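PDB 6QGL: VP5, which probably serves as the membrane fusion protein in the envelope of a haloarchaeal pleomorphic virus, merging the viral and host membranes during entry. Local coordinates for residues 75-80 / 242-246; 47-51 / 146-150; 57-61 / 125-129; 388-394 / 413-419; 300-304 / 494-498. One frame throughout, in Å; residues are numbered along the deposited sequence.

How the contacts relate
Contacts 1, 2 and 3 all belong to the helical N-terminal part of the envelope protein, whereas contacts 4 and 5 involve the strand-rich part and the C-terminal helix. Contacts 2 and 3 share helix 43-66 and are neighbours, with centres 14 Å apart. Contact 1 lies 40 Å from contact 2, centre to centre, and the two fall on opposite sides of the chain's centre. Contact 5 comes within about 10 Å of contact 1 between nearest atoms, without touching it. Contact 4 is remote, its centre 60 Å from that of contact 1, although its residues fall between 300-304 and 494-498 along the chain. No ligand accompanies these contacts, all of which are structural packing.

Contact 1 of 5, residues 75-80 / 242-246; sequences VEHTAY and VFQNV
Val246 wedges its two methyl branches between Glu76 and Ala79, and with Val242 it seats helix 229-257 on helix 73-92. The two segments run in the same general direction, 34° apart, with axes 9.3 Å from each other at closest approach. Packing is tight along the inner side. Val246 CG1 lies 3.6 Å from Ala79 CB, while Val246 CG2 slides along the aliphatic part of Glu76 and comes within 3.6 Å of its CG. Val75 sends CG1, held anti to its N (chi1 172°), toward the ring of Phe243, whose CZ is 3.6 Å away. The same methyl meets Val242 CG1 at 3.9 Å, the two valines crossing at about a right angle. Val242 CG1 also presses on the backbone of the facing helix, 3.6 Å from Glu76 N. Tyr111 of helix 97-140 packs on Val75 and Ala79, closing this side with a third helix.

The other side is polar and partly open to solvent. Here Glu76, extended beyond CG, runs past Val246 to Asn245, and its OE2 accepts a hydrogen bond from Asn245 ND2 at 3.3 Å. The bond is long but fairly straight, 163° at the hydrogen. The oxygen is met on its syn side yet out of the carboxylate plane, and the planes of carboxylate and amide are nearly perpendicular. Nearby, Tyr80 OH stands 3.4 Å from Asn245 O. The chemistry implies that valine, alanine and phenylalanine carbon, together with the aliphatic part of Glu76, probably supplies most of the adhesion between these helices, while a single modest bond ties the partly exposed margin.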
# COMPACT_ATOMS: atom_id res chain seq x y z
N VAL A 75 -5.02 11.22 -9.07
CA VAL A 75 -5.02 12.36 -8.14
C VAL A 75 -5.23 13.62 -8.98
O VAL A 75 -5.99 14.51 -8.59
CB VAL A 75 -3.73 12.41 -7.28
CG1 VAL A 75 -3.64 13.70 -6.46
CG2 VAL A 75 -3.63 11.20 -6.37
N GLU A 76 -4.58 13.67 -10.17
CA GLU A 76 -4.68 14.73 -11.18
C GLU A 76 -6.13 14.81 -11.68
O GLU A 76 -6.67 15.91 -11.80
CB GLU A 76 -3.71 14.43 -12.33
CG GLU A 76 -3.47 15.57 -13.30
CD GLU A 76 -2.48 15.25 -14.40
OE1 GLU A 76 -2.91 15.01 -15.55
OE2 GLU A 76 -1.26 15.23 -14.11
N HIS A 77 -6.77 13.64 -11.92
CA HIS A 77 -8.16 13.50 -12.37
C HIS A 77 -9.11 14.04 -11.30
O HIS A 77 -9.99 14.84 -11.62
CB HIS A 77 -8.47 12.03 -12.70
CG HIS A 77 -9.82 11.79 -13.31
ND1 HIS A 77 -10.11 12.17 -14.61
CD2 HIS A 77 -10.91 11.18 -12.78
CE1 HIS A 77 -11.36 11.81 -14.82
NE2 HIS A 77 -11.89 11.21 -13.75
N THR A 78 -8.91 13.63 -10.03
CA THR A 78 -9.69 14.05 -8.85
C THR A 78 -9.58 15.56 -8.65
O THR A 78 -10.59 16.22 -8.40
CB THR A 78 -9.21 13.28 -7.59
OG1 THR A 78 -9.20 11.88 -7.85
CG2 THR A 78 -10.08 13.55 -6.36
N ALA A 79 -8.35 16.11 -8.78
CA ALA A 79 -8.07 17.53 -8.63
C ALA A 79 -8.72 18.36 -9.74
O ALA A 79 -9.19 19.46 -9.46
CB ALA A 79 -6.58 17.78 -8.58
N TYR A 80 -8.76 17.82 -10.98
CA TYR A 80 -9.39 18.48 -12.13
C TYR A 80 -10.90 18.52 -11.94
O TYR A 80 -11.50 19.56 -12.18
CB TYR A 80 -9.08 17.76 -13.45
CG TYR A 80 -7.92 18.30 -14.27
CD1 TYR A 80 -7.95 19.60 -14.77
CD2 TYR A 80 -6.87 17.48 -14.65
CE1 TYR A 80 -6.91 20.09 -15.56
CE2 TYR A 80 -5.83 17.95 -15.45
CZ TYR A 80 -5.85 19.26 -15.90
OH TYR A 80 -4.82 19.71 -16.68
N VAL A 242 2.04 16.25 -10.61
CA VAL A 242 0.58 16.13 -10.64
C VAL A 242 -0.10 17.45 -10.30
O VAL A 242 -0.92 17.91 -11.09
CB VAL A 242 0.12 14.93 -9.77
CG1 VAL A 242 -1.35 15.03 -9.37
CG2 VAL A 242 0.39 13.61 -10.48
N PHE A 243 0.25 18.09 -9.17
CA PHE A 243 -0.39 19.35 -8.78
C PHE A 243 0.06 20.56 -9.62
O PHE A 243 -0.70 21.53 -9.72
CB PHE A 243 -0.26 19.60 -7.28
CG PHE A 243 -1.05 18.61 -6.45
CD1 PHE A 243 -2.44 18.62 -6.46
CD2 PHE A 243 -0.40 17.68 -5.66
CE1 PHE A 243 -3.16 17.71 -5.68
CE2 PHE A 243 -1.12 16.77 -4.88
CZ PHE A 243 -2.50 16.79 -4.90
N GLN A 244 1.24 20.48 -10.26
CA GLN A 244 1.70 21.54 -11.16
C GLN A 244 0.86 21.48 -12.43
O GLN A 244 0.36 22.51 -12.89
CB GLN A 244 3.21 21.40 -11.48
CG GLN A 244 3.74 22.53 -12.38
CD GLN A 244 5.24 22.72 -12.35
OE1 GLN A 244 6.00 21.97 -11.72
NE2 GLN A 244 5.70 23.76 -13.05
N ASN A 245 0.67 20.24 -12.96
CA ASN A 245 -0.13 19.96 -14.16
C ASN A 245 -1.59 20.38 -13.99
O ASN A 245 -2.16 20.89 -14.95
CB ASN A 245 -0.04 18.48 -14.54
CG ASN A 245 1.31 18.00 -15.04
OD1 ASN A 245 2.19 18.78 -15.43
ND2 ASN A 245 1.50 16.69 -15.03
N VAL A 246 -2.18 20.19 -12.79
CA VAL A 246 -3.57 20.56 -12.49
C VAL A 246 -3.73 22.08 -12.51
O VAL A 246 -4.63 22.57 -13.19
CB VAL A 246 -4.09 19.94 -11.15
CG1 VAL A 246 -5.50 20.44 -10.83
CG2 VAL A 246 -4.08 18.43 -11.21

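Contact 2 of 5, residues 47-51 / 146-150; sequences RNQLS and SYITD
A tyrosine laid against an arginine's aliphatic chain makes this contact, which joins helix 43-66 to the short helix 145-148 that follows the long helix 97-140. Tyr147 and Arg47 carry most of it. Arg47 CG sits almost directly above the middle of the ring, 3.7 Å from its centroid and 5° off the normal, a clear CH-pi contact. CD continues over the same face, 3.7 Å from Tyr147 CE1. Beyond CD the chain bends at chi3, and the guanidinium plane stands 64° from the ring plane instead of stacking on it; its NH2 forms a salt bridge with Asp44.

The phenol tip reaches the helix backbone. With CG anti to N (chi1 -175°), Tyr147 carries its OH to 2.7 Å from Arg47 O, to which it donates a weak hydrogen bond. That carbonyl already accepts the regular helical bond from Ser51 N at 3.0 Å. Ser51 CB lies 3.5 Å from the same Tyr147 OH, whereas Ser51 OG bonds to Asp222.

Leu50 occupies the ring's edge, its CB 4.1 Å from Tyr147 CE2 and 4.0 Å from Ile148 CD1. Behind them, Val137 of helix 97-140 touches both Leu50 and Ile148. Apolar and CH-pi contact thus provides most of the hold, and the hydroxyl finds a polar partner in a carbonyl that keeps its own helical bond.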
# COMPACT_ATOMS: atom_id res chain seq x y z
N ARG A 47 15.37 -7.70 19.94
CA ARG A 47 15.83 -7.70 18.55
C ARG A 47 14.75 -8.22 17.60
O ARG A 47 14.56 -7.62 16.53
CB ARG A 47 17.13 -8.49 18.38
CG ARG A 47 18.36 -7.73 18.84
CD ARG A 47 19.65 -8.40 18.39
NE ARG A 47 19.93 -9.63 19.14
CZ ARG A 47 20.65 -9.69 20.25
NH1 ARG A 47 21.17 -8.58 20.77
NH2 ARG A 47 20.85 -10.85 20.86
N ASN A 48 14.01 -9.27 18.00
CA ASN A 48 12.92 -9.83 17.19
C ASN A 48 11.75 -8.86 17.10
O ASN A 48 11.22 -8.66 16.00
CB ASN A 48 12.46 -11.19 17.72
CG ASN A 48 13.43 -12.32 17.47
OD1 ASN A 48 14.12 -12.37 16.44
ND2 ASN A 48 13.50 -13.25 18.41
N GLN A 49 11.38 -8.22 18.23
CA GLN A 49 10.30 -7.24 18.30
C GLN A 49 10.61 -5.97 17.50
O GLN A 49 9.71 -5.44 16.85
CB GLN A 49 9.91 -6.91 19.75
CG GLN A 49 9.18 -8.07 20.43
CD GLN A 49 8.66 -7.78 21.82
OE1 GLN A 49 8.75 -6.67 22.36
NE2 GLN A 49 8.07 -8.80 22.44
N LEU A 50 11.89 -5.52 17.50
CA LEU A 50 12.31 -4.35 16.73
C LEU A 50 12.29 -4.65 15.24
O LEU A 50 11.83 -3.81 14.46
CB LEU A 50 13.70 -3.84 17.14
CG LEU A 50 13.88 -3.30 18.55
CD1 LEU A 50 15.34 -3.17 18.88
CD2 LEU A 50 13.16 -1.98 18.75
N SER A 51 12.78 -5.85 14.84
CA SER A 51 12.79 -6.31 13.45
C SER A 51 11.37 -6.39 12.91
O SER A 51 11.12 -5.93 11.79
CB SER A 51 13.49 -7.66 13.34
OG SER A 51 13.46 -8.15 12.01
N SER A 146 23.90 -0.21 16.68
CA SER A 146 24.21 -0.74 15.35
C SER A 146 23.10 -1.67 14.84
O SER A 146 23.01 -1.89 13.63
CB SER A 146 25.55 -1.49 15.38
OG SER A 146 25.49 -2.61 16.24
N TYR A 147 22.26 -2.19 15.75
CA TYR A 147 21.15 -3.05 15.37
C TYR A 147 19.97 -2.27 14.79
O TYR A 147 19.38 -2.71 13.80
CB TYR A 147 20.69 -3.94 16.54
CG TYR A 147 19.61 -4.92 16.13
CD1 TYR A 147 19.94 -6.13 15.51
CD2 TYR A 147 18.26 -4.60 16.26
CE1 TYR A 147 18.95 -7.00 15.06
CE2 TYR A 147 17.27 -5.46 15.80
CZ TYR A 147 17.62 -6.67 15.21
OH TYR A 147 16.64 -7.53 14.79
N ILE A 148 19.60 -1.14 15.42
CA ILE A 148 18.43 -0.32 15.07
C ILE A 148 18.76 0.90 14.17
O ILE A 148 17.89 1.32 13.40
CB ILE A 148 17.67 0.07 16.38
CG1 ILE A 148 16.22 0.55 16.09
CG2 ILE A 148 18.44 1.07 17.26
CD1 ILE A 148 15.27 -0.51 15.51
N THR A 149 19.97 1.47 14.28
CA THR A 149 20.36 2.60 13.44
C THR A 149 21.64 2.26 12.69
O THR A 149 22.74 2.46 13.20
CB THR A 149 20.46 3.92 14.24
OG1 THR A 149 21.43 3.78 15.28
CG2 THR A 149 19.13 4.40 14.80
N ASP A 150 21.48 1.69 11.48
CA ASP A 150 22.61 1.34 10.61
C ASP A 150 22.47 2.08 9.29
O ASP A 150 21.58 1.77 8.49
CB ASP A 150 22.73 -0.18 10.40
CG ASP A 150 23.91 -0.63 9.54
OD1 ASP A 150 24.71 0.24 9.12
OD2 ASP A 150 24.04 -1.85 9.30

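Contact 3 of 5, residues 57-61 / 125-129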
# COMPACT_ATOMS: atom_id res chain seq x y z
N ARG A 57 6.20 -1.59 9.59
CA ARG A 57 6.24 -0.19 9.13
C ARG A 57 6.52 -0.10 7.64
O ARG A 57 5.83 0.64 6.95
CB ARG A 57 7.26 0.64 9.94
CG ARG A 57 7.33 2.14 9.56
CD ARG A 57 6.07 2.93 9.89
NE ARG A 57 5.77 2.91 11.32
CZ ARG A 57 4.66 3.38 11.87
NH1 ARG A 57 3.72 3.94 11.12
NH2 ARG A 57 4.48 3.31 13.18
N LYS A 58 7.54 -0.84 7.15
CA LYS A 58 7.90 -0.84 5.74
C LYS A 58 6.73 -1.35 4.89
O LYS A 58 6.37 -0.69 3.92
CB LYS A 58 9.17 -1.66 5.47
CG LYS A 58 9.76 -1.36 4.10
CD LYS A 58 10.76 -2.40 3.64
CE LYS A 58 11.09 -2.18 2.19
NZ LYS A 58 12.27 -2.98 1.77
N SER A 59 6.11 -2.48 5.31
CA SER A 59 4.96 -3.10 4.64
C SER A 59 3.77 -2.15 4.56
O SER A 59 3.12 -2.08 3.51
CB SER A 59 4.57 -4.39 5.36
OG SER A 59 3.55 -5.08 4.66
N ASN A 60 3.50 -1.41 5.65
CA ASN A 60 2.42 -0.42 5.73
C ASN A 60 2.71 0.74 4.79
O ASN A 60 1.82 1.14 4.03
CB ASN A 60 2.26 0.08 7.18
CG ASN A 60 1.38 1.30 7.33
OD1 ASN A 60 0.16 1.25 7.13
ND2 ASN A 60 1.99 2.43 7.67
N ASN A 61 3.96 1.26 4.81
CA ASN A 61 4.39 2.37 3.96
C ASN A 61 4.38 1.99 2.48
O ASN A 61 4.00 2.82 1.66
CB ASN A 61 5.75 2.91 4.40
CG ASN A 61 5.76 3.61 5.74
OD1 ASN A 61 4.72 3.94 6.33
ND2 ASN A 61 6.95 3.86 6.27
N GLU A 125 5.69 9.75 11.32
CA GLU A 125 5.45 8.60 12.20
C GLU A 125 6.57 7.55 12.08
O GLU A 125 7.00 7.02 13.11
CB GLU A 125 4.06 7.98 11.95
CG GLU A 125 3.61 7.01 13.03
CD GLU A 125 3.67 7.51 14.47
OE1 GLU A 125 3.15 8.62 14.75
OE2 GLU A 125 4.25 6.79 15.31
N THR A 126 7.04 7.28 10.85
CA THR A 126 8.13 6.31 10.58
C THR A 126 9.39 6.74 11.34
O THR A 126 10.00 5.95 12.05
CB THR A 126 8.40 6.24 9.05
OG1 THR A 126 7.19 5.95 8.35
CG2 THR A 126 9.47 5.21 8.69
N VAL A 127 9.72 8.02 11.21
CA VAL A 127 10.87 8.71 11.77
C VAL A 127 10.75 8.87 13.30
O VAL A 127 11.75 8.71 14.00
CB VAL A 127 11.04 10.03 10.97
CG1 VAL A 127 12.16 10.90 11.50
CG2 VAL A 127 11.29 9.71 9.51
N ARG A 128 9.52 9.09 13.83
CA ARG A 128 9.27 9.18 15.28
C ARG A 128 9.41 7.81 15.92
O ARG A 128 9.89 7.71 17.05
CB ARG A 128 7.86 9.71 15.59
CG ARG A 128 7.78 11.21 15.66
CD ARG A 128 6.57 11.72 16.45
NE ARG A 128 5.26 11.46 15.84
CZ ARG A 128 4.70 12.21 14.90
NH1 ARG A 128 3.52 11.88 14.39
NH2 ARG A 128 5.33 13.28 14.43
N GLU A 129 8.96 6.75 15.20
CA GLU A 129 9.02 5.36 15.64
C GLU A 129 10.48 4.94 15.77
O GLU A 129 10.83 4.37 16.80
CB GLU A 129 8.27 4.44 14.66
CG GLU A 129 8.22 2.98 15.08
CD GLU A 129 7.52 2.09 14.08
OE1 GLU A 129 8.00 2.01 12.92
OE2 GLU A 129 6.50 1.46 14.44
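Arg57 and Glu129 pair across two antiparallel helices, 43-66 and 97-140, whose segments run 176° apart with axes 11.6 Å from each other. Across this wide spacing it is long polar side chains that meet.

Salt bridges come first. Arg57 grips Glu129 side-on with two nitrogens: NE donates to OE1 at 2.9 Å and NH2 to OE2 at 3.0 Å. Both oxygens lie near the guanidinium plane, but the nitrogens approach them from above the carboxylate plane, and the two planes are 66° apart. Arg57 leaves the backbone with CG anti to N and then curls at chi2 and chi3, which turns its NE edge to the glutamate. Glu129 instead extends straight toward it. The two-point grip fixes the guanidinium's rotation, and NH1, which bonds to Val32 O, holds it from a second direction.

Glu125 contributes charge without a bond. Its OE2 lies 4.1 Å from Arg57 NH2 but well out of the guanidinium plane, so any help to the buried cation is probably electrostatic. Its other oxygen, OE1, makes a weak salt bridge with Arg128 NH1 on the same helix.

Packing fills the space between. Glu125 CG lies against the guanidinium, 3.6 Å from Arg57 NH1; the carbon contact proper is Arg57 CG with Thr126 CG2 at 3.8 Å. Trp232 of helix 229-257 touches both Asn61 and Thr126.

The remaining hydrogen bond involves the threonine hydroxyl, which is also bonded to Ser122 O: Asn61 ND2 donates to Thr126 OG1 at 3.0 Å, with the oxygen 18° out of the amide plane.

Contact 4 of 5, residues 388-394 / 413-419; sequences TVESETV and ASGDLET
Glu392 reaches from a beta-hairpin turn into the loop 413-419 and takes two backbone N-H groups in its carboxylate. The hairpin joins strands 382-388 and 393-397 through a type I turn, Thr388 to Ser391, completed by a G1 beta bulge at Ser391.

In the first shell, Glu418 N donates to Glu392 OE1 at 2.8 Å and Thr419 N to Glu392 OE2 at 3.2 Å. Each oxygen uses its syn lone pair, so successive peptide N-H groups address one carboxylate. The glutamate chain is extended beyond CG, which carries the charge across the gap. Beneath it, Leu417 CD2 rests 3.8 Å from Glu392 CB and meets Thr388 CG2 tip to tip at 3.9 Å. Farther along the strand, Val394 CG2 abuts Asp416 CB at 3.6 Å, crossing it at about a right angle, while Asp416 OD2 bonds to Tyr411 OH.

The next layer sets these groups in place. Thr388 N bonds to Glu392 O, closing the hairpin and steadying the base of the glutamate. Across the gap, Ala413 O accepts from both Asp416 N and Leu417 N, which holds 413-417 in a tight turn. Ile372 of strand 371-374 packs on Val394 and Ala413.

A water joins the two sides: it accepts from Thr388 OG1 at 2.7 Å and from Thr419 OG1, and donates to Glu392 OE2 at 2.8 Å.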
# COMPACT_ATOMS: atom_id res chain seq x y z
N THR A 388 -2.96 -37.50 7.57
CA THR A 388 -2.11 -38.68 7.74
C THR A 388 -2.62 -39.85 6.89
O THR A 388 -3.73 -39.79 6.35
CB THR A 388 -1.93 -39.05 9.22
OG1 THR A 388 -3.12 -39.64 9.75
CG2 THR A 388 -1.48 -37.87 10.08
N VAL A 389 -1.81 -40.91 6.80
CA VAL A 389 -2.08 -42.15 6.06
C VAL A 389 -3.26 -42.92 6.72
O VAL A 389 -3.95 -43.69 6.03
CB VAL A 389 -0.76 -42.97 5.89
CG1 VAL A 389 -1.01 -44.41 5.45
CG2 VAL A 389 0.18 -42.29 4.89
N GLU A 390 -3.55 -42.64 8.01
CA GLU A 390 -4.66 -43.23 8.78
C GLU A 390 -5.97 -42.44 8.62
O GLU A 390 -6.92 -42.66 9.38
CB GLU A 390 -4.27 -43.36 10.26
CG GLU A 390 -3.20 -44.40 10.54
CD GLU A 390 -3.55 -45.83 10.16
OE1 GLU A 390 -4.68 -46.28 10.46
OE2 GLU A 390 -2.68 -46.50 9.55
N SER A 391 -6.02 -41.52 7.63
CA SER A 391 -7.15 -40.65 7.28
C SER A 391 -7.59 -39.73 8.43
O SER A 391 -8.78 -39.49 8.62
CB SER A 391 -8.32 -41.45 6.71
OG SER A 391 -8.06 -41.82 5.37
N GLU A 392 -6.60 -39.19 9.16
CA GLU A 392 -6.81 -38.23 10.25
C GLU A 392 -6.24 -36.90 9.80
O GLU A 392 -5.22 -36.88 9.11
CB GLU A 392 -6.09 -38.67 11.53
CG GLU A 392 -6.83 -39.72 12.33
CD GLU A 392 -6.23 -39.91 13.70
OE1 GLU A 392 -6.61 -39.15 14.62
OE2 GLU A 392 -5.35 -40.79 13.85
N THR A 393 -6.89 -35.80 10.18
CA THR A 393 -6.44 -34.46 9.79
C THR A 393 -6.22 -33.59 11.02
O THR A 393 -6.94 -33.71 12.01
CB THR A 393 -7.40 -33.86 8.74
OG1 THR A 393 -7.60 -34.80 7.69
CG2 THR A 393 -6.88 -32.56 8.13
N VAL A 394 -5.20 -32.73 10.95
CA VAL A 394 -4.85 -31.77 11.99
C VAL A 394 -4.61 -30.42 11.33
O VAL A 394 -3.89 -30.34 10.33
CB VAL A 394 -3.68 -32.25 12.91
CG1 VAL A 394 -2.41 -32.58 12.12
CG2 VAL A 394 -3.37 -31.24 14.01
N ALA A 413 1.68 -33.03 17.39
CA ALA A 413 0.26 -33.35 17.24
C ALA A 413 -0.17 -34.58 18.04
O ALA A 413 -1.15 -35.23 17.67
CB ALA A 413 -0.09 -33.51 15.77
N SER A 414 0.52 -34.88 19.16
CA SER A 414 0.22 -36.02 20.04
C SER A 414 -1.15 -35.93 20.71
O SER A 414 -1.73 -36.97 21.06
CB SER A 414 1.31 -36.21 21.08
OG SER A 414 2.54 -36.55 20.46
N GLY A 415 -1.65 -34.71 20.90
CA GLY A 415 -2.95 -34.45 21.51
C GLY A 415 -4.07 -34.34 20.51
O GLY A 415 -5.25 -34.46 20.88
N ASP A 416 -3.72 -34.15 19.22
CA ASP A 416 -4.64 -34.00 18.10
C ASP A 416 -4.91 -35.31 17.33
O ASP A 416 -6.04 -35.51 16.87
CB ASP A 416 -4.13 -32.92 17.14
CG ASP A 416 -3.73 -31.62 17.81
OD1 ASP A 416 -4.62 -30.92 18.34
OD2 ASP A 416 -2.52 -31.30 17.80
N LEU A 417 -3.89 -36.18 17.18
CA LEU A 417 -4.00 -37.44 16.43
C LEU A 417 -4.24 -38.64 17.33
O LEU A 417 -3.74 -38.67 18.45
CB LEU A 417 -2.74 -37.69 15.58
CG LEU A 417 -2.38 -36.66 14.50
CD1 LEU A 417 -0.94 -36.86 14.05
CD2 LEU A 417 -3.32 -36.73 13.31
N GLU A 418 -4.98 -39.65 16.82
CA GLU A 418 -5.25 -40.91 17.52
C GLU A 418 -4.03 -41.82 17.35
O GLU A 418 -3.66 -42.52 18.30
CB GLU A 418 -6.51 -41.59 16.98
CG GLU A 418 -7.81 -41.03 17.53
CD GLU A 418 -9.07 -41.83 17.27
OE1 GLU A 418 -8.97 -42.99 16.82
OE2 GLU A 418 -10.17 -41.29 17.52
N THR A 419 -3.42 -41.82 16.15
CA THR A 419 -2.21 -42.58 15.86
C THR A 419 -1.10 -41.56 15.65
O THR A 419 -1.14 -40.78 14.69
CB THR A 419 -2.39 -43.60 14.71
OG1 THR A 419 -2.36 -42.92 13.46
CG2 THR A 419 -3.67 -44.40 14.83
O HOH W 1 -2.99 -40.37 12.37

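Contact 5 of 5, residues 300-304 / 494-498; sequences PVDAE and IEKYE
Lys496 and Tyr497, at the end of helix 480-496, clasp Ala303 in the loop leading to strand 305-311. Lys496 begins over the alanine: its CB is 3.8 Å from Ala303 CB. CG stands anti to the carbonyl carbon (chi1 -72°), and from there the chain runs fully extended. CD passes the same methyl at 3.7 Å. At the tip, NZ comes 4.4 Å from Glu304 CG and 4.5 Å from Glu304 OE1, too far for a salt bridge, so any attraction between the opposite charges at this exposed margin is probably weak.

Tyr497 takes the inner side of the alanine. Its ring atom CE2 is 3.6 Å from Ala303 CB, approached obliquely, whereas Val301 CG2 lies at the ring's edge. The phenol OH ends 3.5 Å from Asp302 O and 3.8 Å from Val301 CB. The Asp302 carboxylate turns elsewhere, to Ser465 N and Arg305. No direct hydrogen bond links the two segments; one water bridges them, donating to Ala303 O and Lys496 O while sitting over one face of the Tyr497 ring.

Ile291 and Ile295 of helix 289-296 pack on Tyr497, and Ile295 touches Val301 as well. Strand 317-324 supplies Thr321 to the tyrosine and Ala323 to the valine, so the final turn of the C-terminal helix rests where helix 289-296, the loop and the six-stranded sheet come together.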
# COMPACT_ATOMS: atom_id res chain seq x y z
N PRO A 300 -8.67 1.78 -14.51
CA PRO A 300 -9.44 0.74 -15.23
C PRO A 300 -9.64 -0.52 -14.40
O PRO A 300 -8.67 -1.09 -13.89
CB PRO A 300 -8.59 0.46 -16.47
CG PRO A 300 -7.77 1.68 -16.66
CD PRO A 300 -7.51 2.24 -15.30
N VAL A 301 -10.91 -0.91 -14.19
CA VAL A 301 -11.32 -2.09 -13.40
C VAL A 301 -12.21 -3.03 -14.22
O VAL A 301 -12.86 -2.59 -15.17
CB VAL A 301 -11.99 -1.73 -12.03
CG1 VAL A 301 -11.05 -0.95 -11.12
CG2 VAL A 301 -13.31 -0.99 -12.22
N ASP A 302 -12.25 -4.33 -13.85
CA ASP A 302 -13.12 -5.32 -14.48
C ASP A 302 -14.16 -5.77 -13.45
O ASP A 302 -13.89 -6.62 -12.60
CB ASP A 302 -12.32 -6.52 -15.04
CG ASP A 302 -13.09 -7.37 -16.04
OD1 ASP A 302 -14.23 -7.77 -15.72
OD2 ASP A 302 -12.55 -7.63 -17.12
N ALA A 303 -15.35 -5.15 -13.50
CA ALA A 303 -16.46 -5.40 -12.59
C ALA A 303 -17.34 -6.59 -13.00
O ALA A 303 -17.89 -7.28 -12.13
CB ALA A 303 -17.31 -4.15 -12.46
N GLU A 304 -17.49 -6.81 -14.32
CA GLU A 304 -18.32 -7.85 -14.91
C GLU A 304 -17.81 -9.28 -14.69
O GLU A 304 -18.63 -10.19 -14.61
CB GLU A 304 -18.53 -7.59 -16.41
CG GLU A 304 -19.48 -6.44 -16.71
CD GLU A 304 -19.53 -6.01 -18.16
OE1 GLU A 304 -18.61 -5.28 -18.60
OE2 GLU A 304 -20.50 -6.38 -18.86
N ILE A 494 -19.97 1.25 -8.92
CA ILE A 494 -20.14 1.05 -7.47
C ILE A 494 -21.25 -0.01 -7.23
O ILE A 494 -21.08 -0.89 -6.38
CB ILE A 494 -20.42 2.41 -6.75
CG1 ILE A 494 -19.21 3.41 -6.87
CG2 ILE A 494 -20.87 2.25 -5.29
CD1 ILE A 494 -17.81 3.00 -6.23
N GLU A 495 -22.35 0.07 -8.01
CA GLU A 495 -23.49 -0.85 -7.96
C GLU A 495 -23.08 -2.29 -8.30
O GLU A 495 -23.59 -3.23 -7.70
CB GLU A 495 -24.60 -0.39 -8.92
CG GLU A 495 -25.52 0.68 -8.34
CD GLU A 495 -26.47 1.33 -9.33
OE1 GLU A 495 -27.17 0.59 -10.07
OE2 GLU A 495 -26.54 2.58 -9.35
N LYS A 496 -22.13 -2.45 -9.26
CA LYS A 496 -21.60 -3.73 -9.73
C LYS A 496 -20.81 -4.49 -8.65
O LYS A 496 -20.73 -5.71 -8.71
CB LYS A 496 -20.75 -3.55 -10.99
CG LYS A 496 -21.57 -3.23 -12.24
CD LYS A 496 -20.68 -2.92 -13.42
CE LYS A 496 -21.45 -2.51 -14.65
NZ LYS A 496 -20.56 -2.28 -15.81
N TYR A 497 -20.24 -3.76 -7.68
CA TYR A 497 -19.50 -4.35 -6.57
C TYR A 497 -20.38 -4.50 -5.32
O TYR A 497 -19.89 -4.92 -4.26
CB TYR A 497 -18.24 -3.53 -6.26
CG TYR A 497 -17.12 -3.72 -7.25
CD1 TYR A 497 -16.19 -4.74 -7.09
CD2 TYR A 497 -16.98 -2.87 -8.34
CE1 TYR A 497 -15.16 -4.93 -8.01
CE2 TYR A 497 -15.95 -3.04 -9.26
CZ TYR A 497 -15.04 -4.07 -9.09
OH TYR A 497 -14.01 -4.23 -9.99
N GLU A 498 -21.68 -4.19 -5.46
CA GLU A 498 -22.67 -4.28 -4.39
C GLU A 498 -23.84 -5.17 -4.82
O GLU A 498 -23.63 -6.32 -5.19
CB GLU A 498 -23.17 -2.89 -3.97
CG GLU A 498 -22.11 -2.04 -3.29
CD GLU A 498 -22.65 -0.87 -2.50
OE1 GLU A 498 -23.01 0.16 -3.12
OE2 GLU A 498 -22.72 -0.98 -1.25
O HOH W 2 -17.88 -7.04 -9.06